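Local atomic coordinates of catechol 1,2-dioxygenase (Acinetobacter sp., PDB entry 1DMH), a protein that catalyses the iron(III)-dependent intradiol cleavage of catechol by molecular oxygen to cis,cis-muconate, the first step of this branch of the beta-ketoadipate pathway. Residues I97-T101 with F288-T293; L148-E154 with R180-E186; Y190-T194 with N277-G281. All blocks are in the same frame, centred on the assembly; numbering follows the deposited sequence.

Contact 1. Residues I97-T101 with F288-T293; sequences IENAT and FDLKLT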
loop_
_atom_site.group_PDB
_atom_site.type_symbol
_atom_site.label_atom_id
_atom_site.label_comp_id
_atom_site.label_asym_id
_atom_site.label_seq_id
_atom_site.Cartn_x
_atom_site.Cartn_y
_atom_site.Cartn_z
ATOM N N ILE A 97 -32.087 -16.883 2.332
ATOM C CA ILE A 97 -31.809 -16.620 3.745
ATOM C C ILE A 97 -32.252 -15.206 4.065
ATOM O O ILE A 97 -31.642 -14.236 3.613
ATOM C CB ILE A 97 -30.298 -16.731 4.070
ATOM C CG1 ILE A 97 -29.798 -18.142 3.784
ATOM C CG2 ILE A 97 -30.049 -16.364 5.515
ATOM C CD1 ILE A 97 -28.321 -18.313 3.999
ATOM N N GLU A 98 -33.317 -15.086 4.842
ATOM C CA GLU A 98 -33.821 -13.774 5.225
ATOM C C GLU A 98 -33.012 -13.357 6.466
ATOM O O GLU A 98 -33.143 -13.989 7.520
ATOM C CB GLU A 98 -35.322 -13.902 5.528
ATOM C CG GLU A 98 -36.100 -12.604 5.711
ATOM C CD GLU A 98 -35.905 -11.980 7.081
ATOM O OE1 GLU A 98 -34.765 -11.592 7.407
ATOM O OE2 GLU A 98 -36.903 -11.881 7.837
ATOM N N ASN A 99 -32.156 -12.330 6.336
ATOM C CA ASN A 99 -31.335 -11.834 7.464
ATOM C C ASN A 99 -32.122 -10.868 8.369
ATOM O O ASN A 99 -32.190 -9.659 8.079
ATOM C CB ASN A 99 -30.075 -11.093 6.960
ATOM C CG ASN A 99 -29.066 -12.014 6.286
ATOM O OD1 ASN A 99 -28.554 -12.948 6.896
ATOM N ND2 ASN A 99 -28.774 -11.743 5.022
ATOM N N ALA A 100 -32.691 -11.392 9.461
ATOM C CA ALA A 100 -33.471 -10.571 10.378
ATOM C C ALA A 100 -32.648 -9.377 10.860
ATOM O O ALA A 100 -33.068 -8.235 10.690
ATOM C CB ALA A 100 -33.947 -11.403 11.554
ATOM N N THR A 101 -31.495 -9.621 11.474
ATOM C CA THR A 101 -30.654 -8.510 11.913
ATOM C C THR A 101 -29.614 -8.348 10.807
ATOM O O THR A 101 -28.821 -9.246 10.578
ATOM C CB THR A 101 -29.939 -8.811 13.246
ATOM O OG1 THR A 101 -30.911 -8.950 14.293
ATOM C CG2 THR A 101 -28.982 -7.690 13.596
ATOM N N PHE A 288 -31.486 -3.514 22.352
ATOM C CA PHE A 288 -31.253 -3.964 20.983
ATOM C C PHE A 288 -31.225 -5.477 20.972
ATOM O O PHE A 288 -30.365 -6.089 21.602
ATOM C CB PHE A 288 -29.932 -3.429 20.418
ATOM C CG PHE A 288 -29.740 -3.747 18.955
ATOM C CD1 PHE A 288 -30.650 -3.279 18.004
ATOM C CD2 PHE A 288 -28.693 -4.556 18.527
ATOM C CE1 PHE A 288 -30.524 -3.615 16.646
ATOM C CE2 PHE A 288 -28.565 -4.894 17.177
ATOM C CZ PHE A 288 -29.491 -4.416 16.241
ATOM N N ASP A 289 -32.204 -6.073 20.291
ATOM C CA ASP A 289 -32.291 -7.532 20.173
ATOM C C ASP A 289 -31.671 -7.926 18.852
ATOM O O ASP A 289 -31.754 -7.175 17.867
ATOM C CB ASP A 289 -33.735 -8.041 20.145
ATOM C CG ASP A 289 -34.521 -7.660 21.365
ATOM O OD1 ASP A 289 -33.935 -7.523 22.456
ATOM O OD2 ASP A 289 -35.743 -7.535 21.229
ATOM N N LEU A 290 -31.068 -9.108 18.831
ATOM C CA LEU A 290 -30.453 -9.621 17.614
ATOM C C LEU A 290 -31.022 -10.990 17.303
ATOM O O LEU A 290 -31.220 -11.799 18.204
ATOM C CB LEU A 290 -28.935 -9.729 17.767
ATOM C CG LEU A 290 -28.263 -8.380 18.018
ATOM C CD1 LEU A 290 -28.273 -8.151 19.514
ATOM C CD2 LEU A 290 -26.823 -8.344 17.484
ATOM N N LYS A 291 -31.291 -11.235 16.023
ATOM C CA LYS A 291 -31.827 -12.522 15.578
ATOM C C LYS A 291 -30.791 -13.140 14.646
ATOM O O LYS A 291 -30.311 -12.487 13.703
ATOM C CB LYS A 291 -33.167 -12.341 14.853
ATOM C CG LYS A 291 -33.830 -13.674 14.452
ATOM C CD LYS A 291 -35.210 -13.425 13.820
ATOM C CE LYS A 291 -35.836 -14.686 13.218
ATOM N NZ LYS A 291 -36.113 -15.707 14.249
ATOM N N LEU A 292 -30.453 -14.395 14.925
ATOM C CA LEU A 292 -29.440 -15.126 14.165
ATOM C C LEU A 292 -29.970 -16.015 13.023
ATOM O O LEU A 292 -31.153 -16.352 12.972
ATOM C CB LEU A 292 -28.614 -15.982 15.132
ATOM C CG LEU A 292 -27.889 -15.323 16.307
ATOM C CD1 LEU A 292 -27.091 -16.391 17.020
ATOM C CD2 LEU A 292 -26.952 -14.214 15.828
ATOM N N THR A 293 -29.084 -16.373 12.100
ATOM C CA THR A 293 -29.457 -17.245 10.996
ATOM C C THR A 293 -28.745 -18.594 11.177
ATOM O O THR A 293 -27.667 -18.685 11.789
ATOM C CB THR A 293 -29.084 -16.629 9.626
ATOM O OG1 THR A 293 -27.680 -16.369 9.586
ATOM C CG2 THR A 293 -29.816 -15.317 9.406
HETATM O O HOH W 1 -29.352 -11.802 11.280
HETATM O O HOH W 2 -31.981 -6.736 15.404
#

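Contact 2. Residues L148-E154 with R180-E186; sequences LPNAKVE and RSIITDE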
loop_
_atom_site.group_PDB
_atom_site.type_symbol
_atom_site.label_atom_id
_atom_site.label_comp_id
_atom_site.label_asym_id
_atom_site.label_seq_id
_atom_site.Cartn_x
_atom_site.Cartn_y
_atom_site.Cartn_z
ATOM N N LEU A 148 -32.313 -17.285 22.831
ATOM C CA LEU A 148 -31.196 -18.207 22.804
ATOM C C LEU A 148 -30.194 -18.081 23.946
ATOM O O LEU A 148 -29.345 -17.186 23.943
ATOM C CB LEU A 148 -30.427 -18.020 21.488
ATOM C CG LEU A 148 -29.958 -19.140 20.548
ATOM C CD1 LEU A 148 -28.798 -18.584 19.705
ATOM C CD2 LEU A 148 -29.491 -20.353 21.306
ATOM N N PRO A 149 -30.314 -18.927 24.978
ATOM C CA PRO A 149 -29.331 -18.834 26.066
ATOM C C PRO A 149 -27.996 -19.377 25.568
ATOM O O PRO A 149 -27.946 -20.127 24.601
ATOM C CB PRO A 149 -29.944 -19.717 27.161
ATOM C CG PRO A 149 -30.660 -20.752 26.362
ATOM C CD PRO A 149 -31.378 -19.882 25.328
ATOM N N ASN A 150 -26.917 -18.985 26.217
ATOM C CA ASN A 150 -25.595 -19.452 25.843
ATOM C C ASN A 150 -24.987 -18.923 24.552
ATOM O O ASN A 150 -23.950 -19.426 24.111
ATOM C CB ASN A 150 -25.585 -20.973 25.842
ATOM C CG ASN A 150 -25.877 -21.545 27.229
ATOM O OD1 ASN A 150 -26.189 -22.727 27.367
ATOM N ND2 ASN A 150 -25.771 -20.701 28.267
ATOM N N ALA A 151 -25.614 -17.917 23.947
ATOM C CA ALA A 151 -25.061 -17.306 22.743
ATOM C C ALA A 151 -23.934 -16.404 23.247
ATOM O O ALA A 151 -24.001 -15.892 24.369
ATOM C CB ALA A 151 -26.139 -16.477 22.029
ATOM N N LYS A 152 -22.883 -16.211 22.460
ATOM C CA LYS A 152 -21.799 -15.335 22.920
ATOM C C LYS A 152 -21.908 -13.993 22.206
ATOM O O LYS A 152 -21.787 -13.918 20.978
ATOM C CB LYS A 152 -20.449 -15.943 22.612
ATOM C CG LYS A 152 -19.234 -15.150 23.078
ATOM C CD LYS A 152 -18.029 -15.995 22.732
ATOM C CE LYS A 152 -16.737 -15.470 23.274
ATOM N NZ LYS A 152 -15.682 -16.535 23.186
ATOM N N VAL A 153 -22.152 -12.950 22.988
ATOM C CA VAL A 153 -22.306 -11.606 22.460
ATOM C C VAL A 153 -21.020 -10.836 22.748
ATOM O O VAL A 153 -20.659 -10.659 23.915
ATOM C CB VAL A 153 -23.488 -10.870 23.146
ATOM C CG1 VAL A 153 -23.666 -9.477 22.539
ATOM C CG2 VAL A 153 -24.784 -11.686 23.003
ATOM N N GLU A 154 -20.319 -10.407 21.701
ATOM C CA GLU A 154 -19.103 -9.628 21.887
ATOM C C GLU A 154 -19.362 -8.175 21.505
ATOM O O GLU A 154 -19.812 -7.896 20.405
ATOM C CB GLU A 154 -17.976 -10.187 21.038
ATOM C CG GLU A 154 -17.678 -11.618 21.377
ATOM C CD GLU A 154 -16.509 -12.157 20.590
ATOM O OE1 GLU A 154 -15.381 -11.653 20.767
ATOM O OE2 GLU A 154 -16.729 -13.082 19.791
ATOM N N ARG A 180 -16.096 -6.485 25.987
ATOM C CA ARG A 180 -16.488 -7.645 26.789
ATOM C C ARG A 180 -17.179 -8.717 25.958
ATOM O O ARG A 180 -17.696 -8.443 24.866
ATOM C CB ARG A 180 -17.465 -7.237 27.899
ATOM C CG ARG A 180 -16.916 -6.374 29.024
ATOM C CD ARG A 180 -15.877 -7.099 29.880
ATOM N NE ARG A 180 -15.465 -6.249 30.988
ATOM C CZ ARG A 180 -14.572 -5.265 30.914
ATOM N NH1 ARG A 180 -13.914 -5.021 29.786
ATOM N NH2 ARG A 180 -14.289 -4.553 32.004
ATOM N N SER A 181 -17.188 -9.942 26.485
ATOM C CA SER A 181 -17.905 -11.049 25.861
ATOM C C SER A 181 -18.957 -11.415 26.881
ATOM O O SER A 181 -18.645 -11.574 28.058
ATOM C CB SER A 181 -17.008 -12.260 25.630
ATOM O OG SER A 181 -16.072 -11.982 24.619
ATOM N N ILE A 182 -20.198 -11.523 26.445
ATOM C CA ILE A 182 -21.268 -11.886 27.353
ATOM C C ILE A 182 -22.002 -13.110 26.861
ATOM O O ILE A 182 -22.409 -13.186 25.710
ATOM C CB ILE A 182 -22.246 -10.722 27.543
ATOM C CG1 ILE A 182 -21.462 -9.566 28.143
ATOM C CG2 ILE A 182 -23.431 -11.130 28.452
ATOM C CD1 ILE A 182 -22.287 -8.471 28.502
ATOM N N ILE A 183 -22.122 -14.094 27.738
ATOM C CA ILE A 183 -22.827 -15.326 27.401
ATOM C C ILE A 183 -24.249 -15.049 27.802
ATOM O O ILE A 183 -24.497 -14.674 28.956
ATOM C CB ILE A 183 -22.333 -16.514 28.244
ATOM C CG1 ILE A 183 -20.821 -16.663 28.082
ATOM C CG2 ILE A 183 -23.130 -17.765 27.887
ATOM C CD1 ILE A 183 -20.357 -16.768 26.632
ATOM N N THR A 184 -25.181 -15.214 26.873
ATOM C CA THR A 184 -26.566 -14.956 27.211
ATOM C C THR A 184 -27.042 -15.899 28.332
ATOM O O THR A 184 -26.585 -17.040 28.452
ATOM C CB THR A 184 -27.480 -15.048 25.965
ATOM O OG1 THR A 184 -27.317 -16.316 25.328
ATOM C CG2 THR A 184 -27.116 -13.938 24.965
ATOM N N ASP A 185 -27.939 -15.387 29.167
ATOM C CA ASP A 185 -28.483 -16.138 30.298
ATOM C C ASP A 185 -29.670 -17.022 29.888
ATOM O O ASP A 185 -29.997 -17.126 28.697
ATOM C CB ASP A 185 -28.904 -15.147 31.388
ATOM C CG ASP A 185 -30.033 -14.229 30.941
ATOM O OD1 ASP A 185 -30.758 -14.575 29.981
ATOM O OD2 ASP A 185 -30.214 -13.163 31.567
ATOM N N GLU A 186 -30.313 -17.629 30.893
ATOM C CA GLU A 186 -31.468 -18.542 30.736
ATOM C C GLU A 186 -32.592 -18.014 29.871
ATOM O O GLU A 186 -33.422 -18.776 29.388
ATOM C CB GLU A 186 -32.076 -18.887 32.101
ATOM C CG GLU A 186 -31.081 -19.317 33.149
ATOM C CD GLU A 186 -30.151 -18.180 33.558
ATOM O OE1 GLU A 186 -30.670 -17.163 34.083
ATOM O OE2 GLU A 186 -28.912 -18.302 33.352
HETATM O O HOH W 3 -15.266 -10.020 22.997
#

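Contact 3. Residues Y190-T194 with N277-G281; sequences YRVRT and NDVEG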
loop_
_atom_site.group_PDB
_atom_site.type_symbol
_atom_site.label_atom_id
_atom_site.label_comp_id
_atom_site.label_asym_id
_atom_site.label_seq_id
_atom_site.Cartn_x
_atom_site.Cartn_y
_atom_site.Cartn_z
ATOM N N TYR A 190 -28.719 -10.385 27.406
ATOM C CA TYR A 190 -27.393 -9.853 27.723
ATOM C C TYR A 190 -27.673 -8.454 28.250
ATOM O O TYR A 190 -28.657 -7.814 27.867
ATOM C CB TYR A 190 -26.500 -9.794 26.473
ATOM C CG TYR A 190 -26.898 -8.734 25.451
ATOM C CD1 TYR A 190 -27.880 -8.993 24.491
ATOM C CD2 TYR A 190 -26.329 -7.467 25.479
ATOM C CE1 TYR A 190 -28.292 -8.010 23.583
ATOM C CE2 TYR A 190 -26.731 -6.477 24.576
ATOM C CZ TYR A 190 -27.712 -6.754 23.631
ATOM O OH TYR A 190 -28.121 -5.774 22.748
ATOM N N ARG A 191 -26.843 -7.986 29.156
ATOM C CA ARG A 191 -27.044 -6.666 29.685
ATOM C C ARG A 191 -25.689 -6.138 30.073
ATOM O O ARG A 191 -24.894 -6.848 30.697
ATOM C CB ARG A 191 -27.958 -6.732 30.900
ATOM C CG ARG A 191 -28.208 -5.397 31.565
ATOM C CD ARG A 191 -29.104 -5.591 32.771
ATOM N NE ARG A 191 -29.128 -4.420 33.651
ATOM C CZ ARG A 191 -30.039 -3.447 33.603
ATOM N NH1 ARG A 191 -31.042 -3.515 32.719
ATOM N NH2 ARG A 191 -29.958 -2.416 34.461
ATOM N N VAL A 192 -25.382 -4.915 29.667
ATOM C CA VAL A 192 -24.103 -4.359 30.051
ATOM C C VAL A 192 -24.264 -2.958 30.531
ATOM O O VAL A 192 -25.213 -2.271 30.160
ATOM C CB VAL A 192 -23.079 -4.320 28.893
ATOM C CG1 VAL A 192 -22.779 -5.683 28.460
ATOM C CG2 VAL A 192 -23.616 -3.509 27.727
ATOM N N ARG A 193 -23.346 -2.558 31.395
ATOM C CA ARG A 193 -23.307 -1.190 31.862
ATOM C C ARG A 193 -21.997 -0.637 31.251
ATOM O O ARG A 193 -20.925 -1.232 31.413
ATOM C CB ARG A 193 -23.262 -1.115 33.392
ATOM C CG ARG A 193 -22.892 0.282 33.851
ATOM C CD ARG A 193 -22.922 0.478 35.356
ATOM N NE ARG A 193 -22.334 1.781 35.638
ATOM C CZ ARG A 193 -22.350 2.379 36.820
ATOM N NH1 ARG A 193 -22.930 1.791 37.842
ATOM N NH2 ARG A 193 -21.795 3.576 36.966
ATOM N N THR A 194 -22.088 0.472 30.519
ATOM C CA THR A 194 -20.900 1.059 29.921
ATOM C C THR A 194 -21.151 2.574 29.800
ATOM O O THR A 194 -21.874 3.136 30.633
ATOM C CB THR A 194 -20.619 0.413 28.550
ATOM O OG1 THR A 194 -19.370 0.891 28.053
ATOM C CG2 THR A 194 -21.726 0.717 27.559
ATOM N N ASN A 277 -32.183 0.635 38.435
ATOM C CA ASN A 277 -31.057 0.102 37.658
ATOM C C ASN A 277 -29.775 0.261 38.453
ATOM O O ASN A 277 -28.683 0.021 37.955
ATOM C CB ASN A 277 -30.938 0.874 36.340
ATOM C CG ASN A 277 -32.107 0.616 35.413
ATOM O OD1 ASN A 277 -32.148 -0.407 34.736
ATOM N ND2 ASN A 277 -33.080 1.529 35.401
ATOM N N ASP A 278 -29.944 0.658 39.707
ATOM C CA ASP A 278 -28.855 0.907 40.634
ATOM C C ASP A 278 -27.616 1.567 40.037
ATOM O O ASP A 278 -26.536 0.996 39.996
ATOM C CB ASP A 278 -28.490 -0.370 41.427
ATOM C CG ASP A 278 -28.333 -1.602 40.545
ATOM O OD1 ASP A 278 -29.305 -1.963 39.839
ATOM O OD2 ASP A 278 -27.240 -2.227 40.571
ATOM N N VAL A 279 -27.799 2.792 39.564
ATOM C CA VAL A 279 -26.697 3.577 39.039
ATOM C C VAL A 279 -26.611 4.770 39.979
ATOM O O VAL A 279 -27.437 4.904 40.886
ATOM C CB VAL A 279 -26.923 4.025 37.563
ATOM C CG1 VAL A 279 -26.851 2.816 36.647
ATOM C CG2 VAL A 279 -28.260 4.725 37.415
ATOM N N GLU A 280 -25.634 5.641 39.761
ATOM C CA GLU A 280 -25.413 6.784 40.648
ATOM C C GLU A 280 -25.958 8.131 40.189
ATOM O O GLU A 280 -25.680 9.153 40.816
ATOM C CB GLU A 280 -23.905 6.931 40.911
ATOM C CG GLU A 280 -23.178 5.636 41.386
ATOM C CD GLU A 280 -23.049 4.542 40.289
ATOM O OE1 GLU A 280 -22.525 4.865 39.188
ATOM O OE2 GLU A 280 -23.452 3.368 40.539
ATOM N N GLY A 281 -26.718 8.147 39.100
ATOM C CA GLY A 281 -27.256 9.400 38.601
ATOM C C GLY A 281 -27.924 9.175 37.265
ATOM O O GLY A 281 -28.093 8.034 36.879
HETATM O O HOH W 4 -24.574 -0.077 38.100
#

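Contact 1. Residues I97-T101 with F288-T293
T101 and A100 belong to the loop that leads from helix 80-94 of the helical zipper into the dioxygenase domain, and here that loop runs almost antiparallel to the C-terminal end of strand 283-291. The T101 side chain makes the one direct hydrogen bond between the segments: K291 N donates to T101 OG1 at 2.9 Å, nearly straight at 170°. OG1 faces K291 because it stands opposite the carbonyl carbon of T101 (chi1 -65°), while CG2 of the same residue approaches the F288 ring. Two waters add further links. One donates to both T101 O and K291 O, each 2.7 Å away; the other joins T101 OG1 to D289 O, so OG1 has two polar partners. A100 CB rests on the extended aliphatic chain of K291, with CB only 3.3 Å from K291 CD, tighter than usual for two carbons. Beyond it K291 bends at its last torsion, and NZ bonds to D142 O. Farther along, T293 CG2 packs 3.7 Å from N99 OD1 and also meets I97 CG2, while T293 OG1 is held by R235. N99 ND2 reaches back to D92 in helix 80-94, and L290, on strand 283-291, packs against I140 of strand 133-141, L237 of strand 237-243 and Y227 and V229 of strand 220-230.

Contact 2. Residues L148-E154 with R180-E186
With chi1 at 55°, T184 sets OG1 between its own backbone N and carbonyl carbon, where it enters the mouth of the type II turn L148-A151; CG2, opposite the T184 carbonyl carbon, is thereby turned onto V153 CG2, the two side chains crossing at about a right angle. The hydroxyl works in both directions. T184 OG1 donates to L148 O at 2.6 Å, in the carbonyl plane and on a lone pair, and accepts from A151 N at 2.7 Å with a bent angle of 147°. Next to the turn, N150 N donates to T184 O from above the carbonyl plane, 49° out of it, whereas T184 N meets A151 O within the plane. From here the segments continue as an antiparallel ladder. V153 and I182 form the hydrogen-bonded pair, both bonds (V153 N to I182 O and I182 N to V153 O) being 2.7 Å long; K152-I183 and E154-S181 are non-hydrogen-bonded pairs, accompanied by CA-H...O contacts. On the face that carries K152, E154, S181 and I183, the extended K152 chain crosses I183 at a slant and brings CE to 3.8 Å from S181 OG, and I183 CG2 packs on N150 CA. A water donates to E154 OE1 at 2.8 Å and also hydrogen-bonds S181 OG; OE1 has a further partner in Y110 OH. L148 O and A151 N stand 3.8 Å apart, too far for the direct bond that often closes such a turn. The buried T184 hydroxyl replaces it, satisfying both ends of the turn and tying it, through a side chain rather than the sheet ladder alone, to the end of strand 179-183.

Contact 3. Residues Y190-T194 with N277-G281
On the strand 189-195 side, R191 and R193 alone make the contact with N277-E280, and they do so with their long side chains, for the nearest CA atoms, those of R193 and V279, are 9.3 Å apart. Both arginines project toward the loop with CG opposite the backbone N (chi1 178° and 167°) and stay extended to NE. R193 grips the E280 carboxylate end-on, NH2 to OE1 at 2.7 Å and NH1 to OE2 at 3.2 Å, each oxygen using its syn lone pair and the two flat groups lying 13° from coplanar. A water in the guanidinium plane joins R193 NH1 to D278 O, while V279 CG1 covers one face of the group. R191 is simpler: NH2 donates at 3.0 Å to a lone pair of N277 OD1, guanidinium and amide again nearly coplanar. The double grip fixes the rotation of the R193 guanidinium, and E280 probably offsets the like charge of R122 nearby. D278, with positive phi, is the C-prime residue of the Schellman motif that ends helix 271-276, and N277 ND2 bonds back to A273 O in that helix. R191 also packs on I135 and H137 of strand 133-141, and N277 touches F283 of strand 283-291.

Overall arrangement
All three contacts reach one mixed sheet of the dioxygenase domain. The chain between the segments of contact 1 contains contact 2 and then contact 3. Contacts 1 and 2 have centres about 15 Å apart and touch where L292 meets L148; contacts 2 and 3, about 17 Å apart, lie on the successive strands 179-183 and 189-195 and meet where I182 packs on Y190. Contacts 1 and 3, about 25 Å apart, are linked by a probable hydrogen bond, Y190 OH to F288 O. Together they tie the loop after helix 80-94, the type II turn before strand 152-157 and the loop after helix 271-276 to the sheet whose strand 220-230 supplies iron ligands H224 and H226.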